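Local coordinates for envelope polyprotein (Puumala orthohantavirus, PDB 5FXU) that forms the ectodomain of the surface glycoprotein Gn, part of the antigenic hantavirus envelope, and probably takes part in host-cell entry alongside its partner Gc, at residues T61-S66 and Q80-E85; I135-C140 and V151-T156; T188-C193 and T346-L351; A197-T202 and K316-Y321. All coordinates share one frame; numbering follows the deposited sequence.

Contact 1. Residues T61-S66 and Q80-E85; sequences TWEMKS and QTKSSE
An antiparallel beta ladder joins the end of strand 54-64 to the start of strand 79-89, with T61, W62 and E63 set against K82, T81 and Q80. Four backbone hydrogen bonds hold it, two in each hydrogen-bonded pair. At T61 and K82, T61 N reaches K82 O at 3.0 Å. At E63 and Q80 the bonds are shorter, E63 N to Q80 O spanning 2.7 Å and Q80 N to E63 O running almost straight at 178°. Between them W62 and T81 form the non-hydrogen-bonded pair, and T61 O receives a CA-H...O contact from T81 CA at 3.2 Å.

The side chains divide by face. W62 and T81 share one, where W62 CB lies 4.2 Å from T81 CG2; beyond CB the indole does not pack on segment 80-85, and T81 OG1 bonds to T284 O. On the other face, T61 OG1 sits between backbone N and carbonyl carbon (chi1 53°), which places it 3.6 Å from K82 CG. Further along, the aliphatic part of K65 crosses Q80, K65 CD meeting Q80 CB at 3.7 Å. E63 OE2 faces K82 NZ at 4.1 Å, beyond salt-bridge range. Main-chain bonding therefore carries the pairing, while the opposite charges on its solvent-facing side can add at most a weak, probably water-screened attraction.

Contact 2. Residues I135-C140 and V151-T156; sequences ITTKSC and VNYEKT
Two torsions set the meeting of T137 and Y153: T137 CG2 stands anti to its own backbone N (chi1 -50° for OG1), and the Y153 ring leaves beside its N at chi1 -67°. The threonine methyl thereby reaches the ring rim, T137 CG2 lying 3.5 Å from Y153 CE1, with T137 CB over one face. K138 O lies in the ring plane at the edge, as well as accepting Y153 N at 2.8 Å, a bond whose donor is tilted out of the carbonyl plane.

K138 starts away from the partner strand, but bends at chi2 and chi4 bring the amine back. K138 NZ donates to Y153 O at 2.8 Å, so backbone and side chain of one lysine hold both polar backbone atoms of the tyrosine. E154 OE2 is 4.4 Å from K138 NZ, a loose electrostatic neighbour. Beyond, C140 N bonds V151 O at 3.1 Å and V151 N bonds C140 O at 2.9 Å. C140 SG packs near V151 CB at 4.1 Å and continues into the disulfide with C43.

Strand 147-155 pairs along its other edge with strand 3-9, and N152 ND2 is hydrogen-bonded to E4 OE2, T137 OG1 to N44 OD1. The whole is the open end of the beta hairpin 139-144/147-155, where the chain leaves helix 133-136 and enters the first hairpin strand.

Contact 3. Residues T188-C193 and T346-L351; sequences TVMVRC and TGFIPL
V189 and V191 pair with I349 and G347 through four backbone hydrogen bonds; the axes of the two short segments approach to 4.5 Å, their directions 141° apart. This is an antiparallel ladder in the beta-rich Gn head, joining strands 185-197 and 340-354, which are far apart in sequence. The shortest bond runs from V191 N to G347 O at 2.8 Å. T188, M190 and R192 share one face with P350, F348 and T346, their non-hydrogen-bonded partners.

There, M190 extends from a CG anti to the backbone N and bends at chi3 (-76°), laying M190 CE 3.7 Å from F348 CZ. T188 CG2 meets F348 CB at 3.7 Å, so the phenylalanine is touched at both its root and its far end. R192 and T346 lie side by side; beyond them the arginine's NH1 and NH2 bond S23 OG and G235 O.

The valines and I349 share the second face, where L351 brings CD1 against V189. V191 CG2 touches I349 CG1 at 3.7 Å, and helix 249-260 adds contacts to I349 and L351. On the first face, M190 SD also stands 3.5 Å above the plane of the R192 guanidinium, displaced toward its rim.

Contact 4. Residues A197-T202 and K316-Y321; sequences AKKVST and KDDPVY
K199 NZ gives its hydrogen bond to D318 OD1 at 2.8 Å, closing a salt bridge between two loops. K199 NZ arrives on the syn side of that oxygen, 30° out of the carboxylate plane, and stays 4.1 Å from D318 OD2, so one oxygen takes the bond. A bend at chi3 (140°) in the lysine swings NZ onto the aspartate, and the two side chains cross at a slant. D318 itself heads away from the other loop at CB, and its carboxylate turns back to meet the amine.

The neighbouring D317 touches the same lysine through carbon, K199 CE lying 4.2 Å from D317 CB. Its acid serves other partners: D317 OD2 forms a salt bridge with K207 NZ and accepts a hydrogen bond from Q227 NE2, while Q227 OE1 takes V200 N of the other loop. On the surface of the Gn head, 197-202 runs from the last residue of strand 185-197 into the loop toward helix 208-216; the loop after strand 310-313 carries 316-321 to the first residue of strand 321-323.

At the other end the contact is van der Waals: A197 CB lies 4.0 Å from P319 CG and 3.7 Å from the hydroxyl oxygen Y321 OH. P319 and Y321 also rest on V312 of strand 310-313.

How the contacts relate
Contacts 1 and 2 lie on opposite sides of the chain's centre, about 45 Å apart between centres, each joining strands close in sequence. Contact 3 is nearer the middle, its centre about 12 Å from that of the chain, and ties together segments more than 150 residues apart. Contact 4 is nested in the loop contact 3 closes: strand 185-197 carries 188-193 and ends at A197, the first residue of 197-202, although the two centres stand about 27 Å apart. Contacts 1 and 4 approach to about 7 Å between nearest atoms without touching. A glycan sugar sits about 7 Å from the side chain of W62 in contact 1.

Contact 1. Residues T61-S66 and Q80-E85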
loop_
_atom_site.group_PDB
_atom_site.type_symbol
_atom_site.label_atom_id
_atom_site.label_comp_id
_atom_site.label_asym_id
_atom_site.label_seq_id
_atom_site.Cartn_x
_atom_site.Cartn_y
_atom_site.Cartn_z
ATOM N N THR A 61 -7.884 16.439 9.938
ATOM C CA THR A 61 -9.035 16.865 9.115
ATOM C C THR A 61 -9.000 18.389 8.888
ATOM O O THR A 61 -8.386 19.104 9.650
ATOM C CB THR A 61 -10.368 16.499 9.816
ATOM O OG1 THR A 61 -10.374 17.008 11.156
ATOM C CG2 THR A 61 -10.527 15.035 9.894
ATOM N N TRP A 62 -9.664 18.875 7.851
ATOM C CA TRP A 62 -9.738 20.313 7.607
ATOM C C TRP A 62 -11.185 20.784 7.464
ATOM O O TRP A 62 -12.030 20.002 7.037
ATOM C CB TRP A 62 -8.910 20.685 6.374
ATOM C CG TRP A 62 -9.521 20.387 5.024
ATOM C CD1 TRP A 62 -9.360 19.259 4.285
ATOM C CD2 TRP A 62 -10.331 21.265 4.237
ATOM N NE1 TRP A 62 -10.051 19.358 3.114
ATOM C CE2 TRP A 62 -10.638 20.588 3.044
ATOM C CE3 TRP A 62 -10.841 22.548 4.436
ATOM C CZ2 TRP A 62 -11.448 21.152 2.039
ATOM C CZ3 TRP A 62 -11.627 23.129 3.429
ATOM C CH2 TRP A 62 -11.917 22.429 2.244
ATOM N N GLU A 63 -11.434 22.060 7.825
ATOM C CA GLU A 63 -12.718 22.738 7.649
ATOM C C GLU A 63 -12.480 24.120 7.061
ATOM O O GLU A 63 -11.496 24.756 7.381
ATOM C CB GLU A 63 -13.452 22.909 8.987
ATOM C CG GLU A 63 -13.681 21.605 9.731
ATOM C CD GLU A 63 -14.629 21.697 10.938
ATOM O OE1 GLU A 63 -14.743 22.770 11.589
ATOM O OE2 GLU A 63 -15.264 20.656 11.245
ATOM N N MET A 64 -13.384 24.590 6.215
ATOM C CA MET A 64 -13.354 25.975 5.814
ATOM C C MET A 64 -13.600 26.925 7.015
ATOM O O MET A 64 -14.425 26.655 7.890
ATOM C CB MET A 64 -14.371 26.264 4.711
ATOM C CG MET A 64 -14.329 27.727 4.297
ATOM S SD MET A 64 -15.311 28.131 2.859
ATOM C CE MET A 64 -15.116 29.898 2.927
ATOM N N LYS A 65 -12.874 28.035 7.016
ATOM C CA LYS A 65 -12.980 29.080 8.020
ATOM C C LYS A 65 -12.889 30.452 7.355
ATOM O O LYS A 65 -12.373 30.575 6.261
ATOM C CB LYS A 65 -11.852 28.925 9.035
ATOM C CG LYS A 65 -12.026 29.750 10.294
ATOM C CD LYS A 65 -11.497 29.036 11.536
ATOM C CE LYS A 65 -11.868 29.770 12.830
ATOM N NZ LYS A 65 -11.063 31.016 13.032
ATOM N N SER A 66 -13.419 31.479 8.013
ATOM C CA SER A 66 -13.173 32.880 7.615
ATOM C C SER A 66 -13.318 33.807 8.803
ATOM O O SER A 66 -14.451 34.031 9.239
ATOM C CB SER A 66 -14.167 33.292 6.533
ATOM O OG SER A 66 -13.857 32.620 5.327
ATOM N N GLN A 80 -9.197 25.757 8.870
ATOM C CA GLN A 80 -8.964 25.317 10.197
ATOM C C GLN A 80 -8.705 23.826 10.080
ATOM O O GLN A 80 -9.522 23.098 9.502
ATOM C CB GLN A 80 -10.199 25.564 11.020
ATOM C CG GLN A 80 -9.984 25.435 12.511
ATOM C CD GLN A 80 -11.302 25.378 13.217
ATOM O OE1 GLN A 80 -12.164 24.536 12.884
ATOM N NE2 GLN A 80 -11.487 26.256 14.175
ATOM N N THR A 81 -7.555 23.381 10.581
ATOM C CA THR A 81 -7.293 21.961 10.707
ATOM C C THR A 81 -7.363 21.546 12.154
ATOM O O THR A 81 -7.272 22.363 13.038
ATOM C CB THR A 81 -5.933 21.570 10.158
ATOM O OG1 THR A 81 -4.919 22.081 11.013
ATOM C CG2 THR A 81 -5.741 22.085 8.746
ATOM N N LYS A 82 -7.585 20.267 12.396
ATOM C CA LYS A 82 -7.464 19.740 13.741
ATOM C C LYS A 82 -7.058 18.273 13.695
ATOM O O LYS A 82 -7.142 17.635 12.633
ATOM C CB LYS A 82 -8.766 19.922 14.502
ATOM C CG LYS A 82 -9.914 19.069 14.020
ATOM C CD LYS A 82 -11.146 19.268 14.888
ATOM C CE LYS A 82 -12.423 18.781 14.177
ATOM N NZ LYS A 82 -13.696 19.274 14.792
ATOM N N SER A 83 -6.646 17.751 14.849
ATOM C CA SER A 83 -6.264 16.364 14.944
ATOM C C SER A 83 -6.552 15.731 16.291
ATOM O O SER A 83 -6.667 16.420 17.272
ATOM C CB SER A 83 -4.784 16.180 14.558
ATOM O OG SER A 83 -3.937 17.124 15.166
ATOM N N SER A 84 -6.683 14.401 16.290
ATOM C CA SER A 84 -6.841 13.595 17.491
ATOM C C SER A 84 -6.372 12.160 17.261
ATOM O O SER A 84 -6.228 11.715 16.125
ATOM C CB SER A 84 -8.297 13.596 17.935
ATOM O OG SER A 84 -9.159 13.137 16.914
ATOM N N GLU A 85 -6.129 11.441 18.353
ATOM C CA GLU A 85 -5.700 10.044 18.288
ATOM C C GLU A 85 -6.895 9.124 18.416
ATOM O O GLU A 85 -7.704 9.278 19.316
ATOM C CB GLU A 85 -4.647 9.736 19.348
ATOM C CG GLU A 85 -3.246 10.136 18.896
ATOM C CD GLU A 85 -3.106 11.643 18.715
ATOM O OE1 GLU A 85 -3.168 12.355 19.738
ATOM O OE2 GLU A 85 -2.921 12.116 17.566
#

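Contact 2. Residues I135-C140 and V151-T156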
loop_
_atom_site.group_PDB
_atom_site.type_symbol
_atom_site.label_atom_id
_atom_site.label_comp_id
_atom_site.label_asym_id
_atom_site.label_seq_id
_atom_site.Cartn_x
_atom_site.Cartn_y
_atom_site.Cartn_z
ATOM N N ILE A 135 -6.261 -24.022 -5.870
ATOM C CA ILE A 135 -6.721 -25.412 -5.931
ATOM C C ILE A 135 -8.002 -25.561 -5.111
ATOM O O ILE A 135 -8.927 -26.256 -5.538
ATOM C CB ILE A 135 -5.624 -26.399 -5.445
ATOM C CG1 ILE A 135 -4.424 -26.330 -6.378
ATOM C CG2 ILE A 135 -6.148 -27.835 -5.400
ATOM C CD1 ILE A 135 -3.148 -26.828 -5.746
ATOM N N THR A 136 -8.057 -24.920 -3.944
ATOM C CA THR A 136 -9.157 -25.126 -3.027
ATOM C C THR A 136 -10.409 -24.331 -3.326
ATOM O O THR A 136 -11.466 -24.643 -2.758
ATOM C CB THR A 136 -8.772 -24.783 -1.576
ATOM O OG1 THR A 136 -8.408 -23.403 -1.462
ATOM C CG2 THR A 136 -7.650 -25.678 -1.104
ATOM N N THR A 137 -10.308 -23.303 -4.156
ATOM C CA THR A 137 -11.327 -22.231 -4.172
ATOM C C THR A 137 -11.577 -21.684 -5.584
ATOM O O THR A 137 -10.619 -21.295 -6.268
ATOM C CB THR A 137 -10.897 -21.078 -3.227
ATOM O OG1 THR A 137 -10.538 -21.615 -1.944
ATOM C CG2 THR A 137 -12.032 -20.076 -3.018
ATOM N N LYS A 138 -12.851 -21.683 -5.999
ATOM C CA LYS A 138 -13.305 -21.037 -7.238
ATOM C C LYS A 138 -13.860 -19.621 -6.949
ATOM O O LYS A 138 -13.556 -18.673 -7.657
ATOM C CB LYS A 138 -14.387 -21.873 -7.938
ATOM C CG LYS A 138 -14.919 -21.312 -9.268
ATOM C CD LYS A 138 -13.882 -21.346 -10.404
ATOM C CE LYS A 138 -14.301 -20.502 -11.624
ATOM N NZ LYS A 138 -13.891 -19.047 -11.556
ATOM N N SER A 139 -14.688 -19.509 -5.930
ATOM C CA SER A 139 -15.182 -18.221 -5.494
ATOM C C SER A 139 -15.582 -18.257 -4.047
ATOM O O SER A 139 -15.906 -19.308 -3.512
ATOM C CB SER A 139 -16.361 -17.750 -6.362
ATOM O OG SER A 139 -17.388 -18.720 -6.433
ATOM N N CYS A 140 -15.547 -17.098 -3.413
ATOM C CA CYS A 140 -15.997 -16.969 -2.039
ATOM C C CYS A 140 -16.308 -15.501 -1.760
ATOM O O CYS A 140 -16.214 -14.671 -2.661
ATOM C CB CYS A 140 -14.973 -17.563 -1.074
ATOM S SG CYS A 140 -13.346 -16.796 -1.145
ATOM N N VAL A 151 -14.965 -12.755 -4.455
ATOM C CA VAL A 151 -13.627 -13.141 -4.864
ATOM C C VAL A 151 -13.789 -14.222 -5.905
ATOM O O VAL A 151 -14.444 -15.215 -5.634
ATOM C CB VAL A 151 -12.782 -13.663 -3.693
ATOM C CG1 VAL A 151 -11.350 -13.931 -4.152
ATOM C CG2 VAL A 151 -12.755 -12.664 -2.540
ATOM N N ASN A 152 -13.210 -14.026 -7.086
ATOM C CA ASN A 152 -13.261 -14.993 -8.179
ATOM C C ASN A 152 -11.858 -15.433 -8.525
ATOM O O ASN A 152 -11.016 -14.610 -8.915
ATOM C CB ASN A 152 -13.916 -14.409 -9.423
ATOM C CG ASN A 152 -15.406 -14.183 -9.241
ATOM O OD1 ASN A 152 -16.127 -15.041 -8.727
ATOM N ND2 ASN A 152 -15.883 -13.024 -9.684
ATOM N N TYR A 153 -11.612 -16.732 -8.391
ATOM C CA TYR A 153 -10.326 -17.307 -8.761
ATOM C C TYR A 153 -10.513 -17.823 -10.163
ATOM O O TYR A 153 -11.418 -18.604 -10.406
ATOM C CB TYR A 153 -9.939 -18.408 -7.795
ATOM C CG TYR A 153 -9.647 -17.887 -6.403
ATOM C CD1 TYR A 153 -10.675 -17.618 -5.513
ATOM C CD2 TYR A 153 -8.336 -17.707 -5.959
ATOM C CE1 TYR A 153 -10.412 -17.166 -4.230
ATOM C CE2 TYR A 153 -8.075 -17.244 -4.675
ATOM C CZ TYR A 153 -9.111 -16.974 -3.820
ATOM O OH TYR A 153 -8.873 -16.494 -2.546
ATOM N N GLU A 154 -9.684 -17.352 -11.083
ATOM C CA GLU A 154 -9.838 -17.640 -12.502
ATOM C C GLU A 154 -8.518 -18.136 -13.057
ATOM O O GLU A 154 -7.472 -17.549 -12.767
ATOM C CB GLU A 154 -10.276 -16.364 -13.218
ATOM C CG GLU A 154 -11.220 -16.573 -14.407
ATOM C CD GLU A 154 -12.379 -15.570 -14.435
ATOM O OE1 GLU A 154 -12.140 -14.357 -14.200
ATOM O OE2 GLU A 154 -13.530 -16.016 -14.662
ATOM N N LYS A 155 -8.567 -19.223 -13.830
ATOM C CA LYS A 155 -7.353 -19.863 -14.334
ATOM C C LYS A 155 -6.850 -19.101 -15.557
ATOM O O LYS A 155 -7.633 -18.621 -16.375
ATOM C CB LYS A 155 -7.510 -21.372 -14.611
ATOM C CG LYS A 155 -8.389 -22.189 -13.656
ATOM C CD LYS A 155 -8.023 -21.999 -12.176
ATOM C CE LYS A 155 -9.066 -22.598 -11.220
ATOM N NZ LYS A 155 -9.228 -21.826 -9.947
ATOM N N THR A 156 -5.531 -18.947 -15.644
ATOM C CA THR A 156 -4.929 -18.042 -16.623
ATOM C C THR A 156 -4.972 -18.616 -18.049
ATOM O O THR A 156 -4.784 -19.815 -18.262
ATOM C CB THR A 156 -3.487 -17.617 -16.219
ATOM O OG1 THR A 156 -3.004 -16.621 -17.113
ATOM C CG2 THR A 156 -2.513 -18.769 -16.220
#

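Contact 3. Residues T188-C193 and T346-L351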
loop_
_atom_site.group_PDB
_atom_site.type_symbol
_atom_site.label_atom_id
_atom_site.label_comp_id
_atom_site.label_asym_id
_atom_site.label_seq_id
_atom_site.Cartn_x
_atom_site.Cartn_y
_atom_site.Cartn_z
ATOM N N THR A 188 5.101 -3.882 -19.174
ATOM C CA THR A 188 4.809 -3.091 -17.981
ATOM C C THR A 188 3.827 -3.821 -17.067
ATOM O O THR A 188 2.749 -4.161 -17.517
ATOM C CB THR A 188 4.273 -1.731 -18.406
ATOM O OG1 THR A 188 5.357 -1.005 -18.993
ATOM C CG2 THR A 188 3.747 -0.963 -17.256
ATOM N N VAL A 189 4.214 -4.063 -15.810
ATOM C CA VAL A 189 3.377 -4.812 -14.867
ATOM C C VAL A 189 3.050 -3.988 -13.619
ATOM O O VAL A 189 3.798 -3.097 -13.225
ATOM C CB VAL A 189 3.989 -6.169 -14.419
ATOM C CG1 VAL A 189 4.275 -7.039 -15.623
ATOM C CG2 VAL A 189 5.267 -5.992 -13.627
ATOM N N MET A 190 1.943 -4.341 -12.993
ATOM C CA MET A 190 1.516 -3.741 -11.744
ATOM C C MET A 190 2.377 -4.225 -10.586
ATOM O O MET A 190 2.770 -5.389 -10.526
ATOM C CB MET A 190 0.052 -4.061 -11.476
ATOM C CG MET A 190 -0.494 -3.430 -10.200
ATOM S SD MET A 190 -2.294 -3.610 -9.919
ATOM C CE MET A 190 -2.902 -2.407 -11.087
ATOM N N VAL A 191 2.661 -3.307 -9.669
ATOM C CA VAL A 191 3.320 -3.621 -8.420
ATOM C C VAL A 191 2.476 -3.043 -7.308
ATOM O O VAL A 191 2.047 -1.890 -7.404
ATOM C CB VAL A 191 4.744 -3.051 -8.346
ATOM C CG1 VAL A 191 5.451 -3.536 -7.091
ATOM C CG2 VAL A 191 5.570 -3.579 -9.488
ATOM N N ARG A 192 2.222 -3.858 -6.290
ATOM C CA ARG A 192 1.522 -3.434 -5.066
ATOM C C ARG A 192 2.390 -3.669 -3.844
ATOM O O ARG A 192 2.885 -4.765 -3.658
ATOM C CB ARG A 192 0.194 -4.180 -4.900
ATOM C CG ARG A 192 -0.884 -3.644 -5.807
ATOM C CD ARG A 192 -2.044 -4.530 -6.194
ATOM N NE ARG A 192 -1.801 -5.647 -7.099
ATOM C CZ ARG A 192 -2.759 -6.379 -7.650
ATOM N NH1 ARG A 192 -4.043 -6.110 -7.421
ATOM N NH2 ARG A 192 -2.426 -7.376 -8.454
ATOM N N CYS A 193 2.557 -2.616 -3.045
ATOM C CA CYS A 193 3.501 -2.572 -1.944
ATOM C C CYS A 193 2.857 -2.121 -0.642
ATOM O O CYS A 193 2.007 -1.248 -0.651
ATOM C CB CYS A 193 4.614 -1.565 -2.248
ATOM S SG CYS A 193 5.559 -1.896 -3.726
ATOM N N THR A 346 0.599 1.624 -5.186
ATOM C CA THR A 346 0.300 0.873 -6.383
ATOM C C THR A 346 0.875 1.649 -7.564
ATOM O O THR A 346 0.632 2.852 -7.724
ATOM C CB THR A 346 -1.225 0.634 -6.534
ATOM O OG1 THR A 346 -1.717 -0.080 -5.380
ATOM C CG2 THR A 346 -1.526 -0.201 -7.755
ATOM N N GLY A 347 1.671 0.955 -8.376
ATOM C CA GLY A 347 2.245 1.528 -9.583
ATOM C C GLY A 347 2.627 0.477 -10.596
ATOM O O GLY A 347 2.205 -0.662 -10.499
ATOM N N PHE A 348 3.405 0.886 -11.591
ATOM C CA PHE A 348 3.774 0.034 -12.720
ATOM C C PHE A 348 5.264 0.148 -12.996
ATOM O O PHE A 348 5.824 1.237 -12.917
ATOM C CB PHE A 348 2.969 0.409 -13.956
ATOM C CG PHE A 348 1.487 0.286 -13.753
ATOM C CD1 PHE A 348 0.753 1.335 -13.208
ATOM C CD2 PHE A 348 0.823 -0.893 -14.076
ATOM C CE1 PHE A 348 -0.623 1.219 -13.005
ATOM C CE2 PHE A 348 -0.552 -1.011 -13.889
ATOM C CZ PHE A 348 -1.276 0.040 -13.343
ATOM N N ILE A 349 5.900 -0.984 -13.295
ATOM C CA ILE A 349 7.297 -1.009 -13.714
ATOM C C ILE A 349 7.468 -1.870 -14.967
ATOM O O ILE A 349 6.759 -2.886 -15.140
ATOM C CB ILE A 349 8.247 -1.498 -12.592
ATOM C CG1 ILE A 349 8.004 -2.972 -12.232
ATOM C CG2 ILE A 349 8.106 -0.606 -11.367
ATOM C CD1 ILE A 349 9.045 -3.572 -11.307
ATOM N N PRO A 350 8.407 -1.475 -15.848
ATOM C CA PRO A 350 8.734 -2.303 -17.000
ATOM C C PRO A 350 9.608 -3.488 -16.600
ATOM O O PRO A 350 10.570 -3.309 -15.863
ATOM C CB PRO A 350 9.493 -1.338 -17.901
ATOM C CG PRO A 350 10.160 -0.388 -16.965
ATOM C CD PRO A 350 9.212 -0.238 -15.814
ATOM N N LEU A 351 9.258 -4.686 -17.054
ATOM C CA LEU A 351 10.087 -5.866 -16.837
ATOM C C LEU A 351 10.597 -6.436 -18.150
ATOM O O LEU A 351 9.841 -6.552 -19.108
ATOM C CB LEU A 351 9.311 -6.974 -16.134
ATOM C CG LEU A 351 8.889 -6.750 -14.689
ATOM C CD1 LEU A 351 7.958 -7.817 -14.134
ATOM C CD2 LEU A 351 10.105 -6.644 -13.800
#

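Contact 4. Residues A197-T202 and K316-Y321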
loop_
_atom_site.group_PDB
_atom_site.type_symbol
_atom_site.label_atom_id
_atom_site.label_comp_id
_atom_site.label_asym_id
_atom_site.label_seq_id
_atom_site.Cartn_x
_atom_site.Cartn_y
_atom_site.Cartn_z
ATOM N N ALA A 197 6.677 -1.400 9.342
ATOM C CA ALA A 197 7.528 -0.807 10.372
ATOM C C ALA A 197 8.445 -1.857 10.990
ATOM O O ALA A 197 7.987 -2.885 11.499
ATOM C CB ALA A 197 6.681 -0.197 11.452
ATOM N N LYS A 198 9.743 -1.580 10.949
ATOM C CA LYS A 198 10.757 -2.491 11.440
ATOM C C LYS A 198 12.009 -1.713 11.864
ATOM O O LYS A 198 12.717 -1.127 11.046
ATOM C CB LYS A 198 11.088 -3.536 10.367
ATOM C CG LYS A 198 12.155 -4.565 10.739
ATOM C CD LYS A 198 11.697 -5.432 11.903
ATOM C CE LYS A 198 12.698 -6.529 12.277
ATOM N NZ LYS A 198 13.997 -6.105 12.864
ATOM N N LYS A 199 12.279 -1.750 13.161
ATOM C CA LYS A 199 13.410 -1.064 13.779
ATOM C C LYS A 199 14.625 -2.004 13.922
ATOM O O LYS A 199 14.447 -3.218 14.050
ATOM C CB LYS A 199 12.970 -0.587 15.162
ATOM C CG LYS A 199 13.145 0.886 15.391
ATOM C CD LYS A 199 12.468 1.349 16.666
ATOM C CE LYS A 199 13.347 2.352 17.376
ATOM N NZ LYS A 199 12.618 2.907 18.534
ATOM N N VAL A 200 15.840 -1.449 13.848
ATOM C CA VAL A 200 17.055 -2.124 14.360
ATOM C C VAL A 200 17.656 -1.233 15.449
ATOM O O VAL A 200 17.332 -0.043 15.538
ATOM C CB VAL A 200 18.130 -2.471 13.280
ATOM C CG1 VAL A 200 17.647 -3.586 12.370
ATOM C CG2 VAL A 200 18.540 -1.263 12.445
ATOM N N SER A 201 18.503 -1.811 16.299
ATOM C CA SER A 201 19.138 -1.060 17.412
ATOM C C SER A 201 20.181 -0.024 16.965
ATOM O O SER A 201 20.275 1.052 17.558
ATOM C CB SER A 201 19.783 -2.032 18.400
ATOM O OG SER A 201 20.384 -3.117 17.712
ATOM N N THR A 202 20.926 -0.344 15.906
ATOM C CA THR A 202 22.163 0.350 15.541
ATOM C C THR A 202 22.220 0.638 14.045
ATOM O O THR A 202 21.972 -0.271 13.239
ATOM C CB THR A 202 23.386 -0.565 15.839
ATOM O OG1 THR A 202 23.188 -1.271 17.070
ATOM C CG2 THR A 202 24.684 0.232 15.895
ATOM N N LYS A 316 9.813 10.347 12.525
ATOM C CA LYS A 316 9.932 9.572 13.773
ATOM C C LYS A 316 10.282 8.116 13.535
ATOM O O LYS A 316 9.581 7.419 12.794
ATOM C CB LYS A 316 8.642 9.672 14.605
ATOM C CG LYS A 316 8.280 11.085 15.051
ATOM C CD LYS A 316 9.374 11.718 15.886
ATOM C CE LYS A 316 8.911 13.047 16.451
ATOM N NZ LYS A 316 9.988 13.644 17.290
ATOM N N ASP A 317 11.366 7.681 14.184
ATOM C CA ASP A 317 11.761 6.268 14.249
ATOM C C ASP A 317 10.587 5.356 14.557
ATOM O O ASP A 317 10.313 4.395 13.829
ATOM C CB ASP A 317 12.835 6.038 15.327
ATOM C CG ASP A 317 14.237 6.501 14.898
ATOM O OD1 ASP A 317 14.492 7.730 14.958
ATOM O OD2 ASP A 317 15.084 5.644 14.518
ATOM N N ASP A 318 9.917 5.674 15.664
ATOM C CA ASP A 318 8.667 5.033 16.056
ATOM C C ASP A 318 7.579 5.603 15.171
ATOM O O ASP A 318 7.396 6.823 15.162
ATOM C CB ASP A 318 8.320 5.365 17.511
ATOM C CG ASP A 318 9.354 4.840 18.493
ATOM O OD1 ASP A 318 9.934 3.745 18.256
ATOM O OD2 ASP A 318 9.570 5.533 19.515
ATOM N N PRO A 319 6.859 4.730 14.437
ATOM C CA PRO A 319 5.875 5.206 13.470
ATOM C C PRO A 319 4.716 6.028 14.073
ATOM O O PRO A 319 4.124 5.632 15.082
ATOM C CB PRO A 319 5.345 3.917 12.836
ATOM C CG PRO A 319 5.621 2.839 13.828
ATOM C CD PRO A 319 6.842 3.261 14.584
ATOM N N VAL A 320 4.458 7.192 13.483
ATOM C CA VAL A 320 3.268 7.969 13.777
ATOM C C VAL A 320 2.363 7.824 12.570
ATOM O O VAL A 320 2.658 8.392 11.520
ATOM C CB VAL A 320 3.607 9.440 14.018
ATOM C CG1 VAL A 320 2.338 10.263 14.182
ATOM C CG2 VAL A 320 4.467 9.564 15.252
ATOM N N TYR A 321 1.288 7.059 12.728
ATOM C CA TYR A 321 0.383 6.767 11.627
ATOM C C TYR A 321 -0.658 7.864 11.496
ATOM O O TYR A 321 -1.188 8.343 12.488
ATOM C CB TYR A 321 -0.304 5.405 11.823
ATOM C CG TYR A 321 0.607 4.222 11.706
ATOM C CD1 TYR A 321 0.907 3.695 10.473
ATOM C CD2 TYR A 321 1.165 3.610 12.841
ATOM C CE1 TYR A 321 1.743 2.595 10.346
ATOM C CE2 TYR A 321 2.009 2.506 12.733
ATOM C CZ TYR A 321 2.299 2.003 11.471
ATOM O OH TYR A 321 3.151 0.935 11.304
#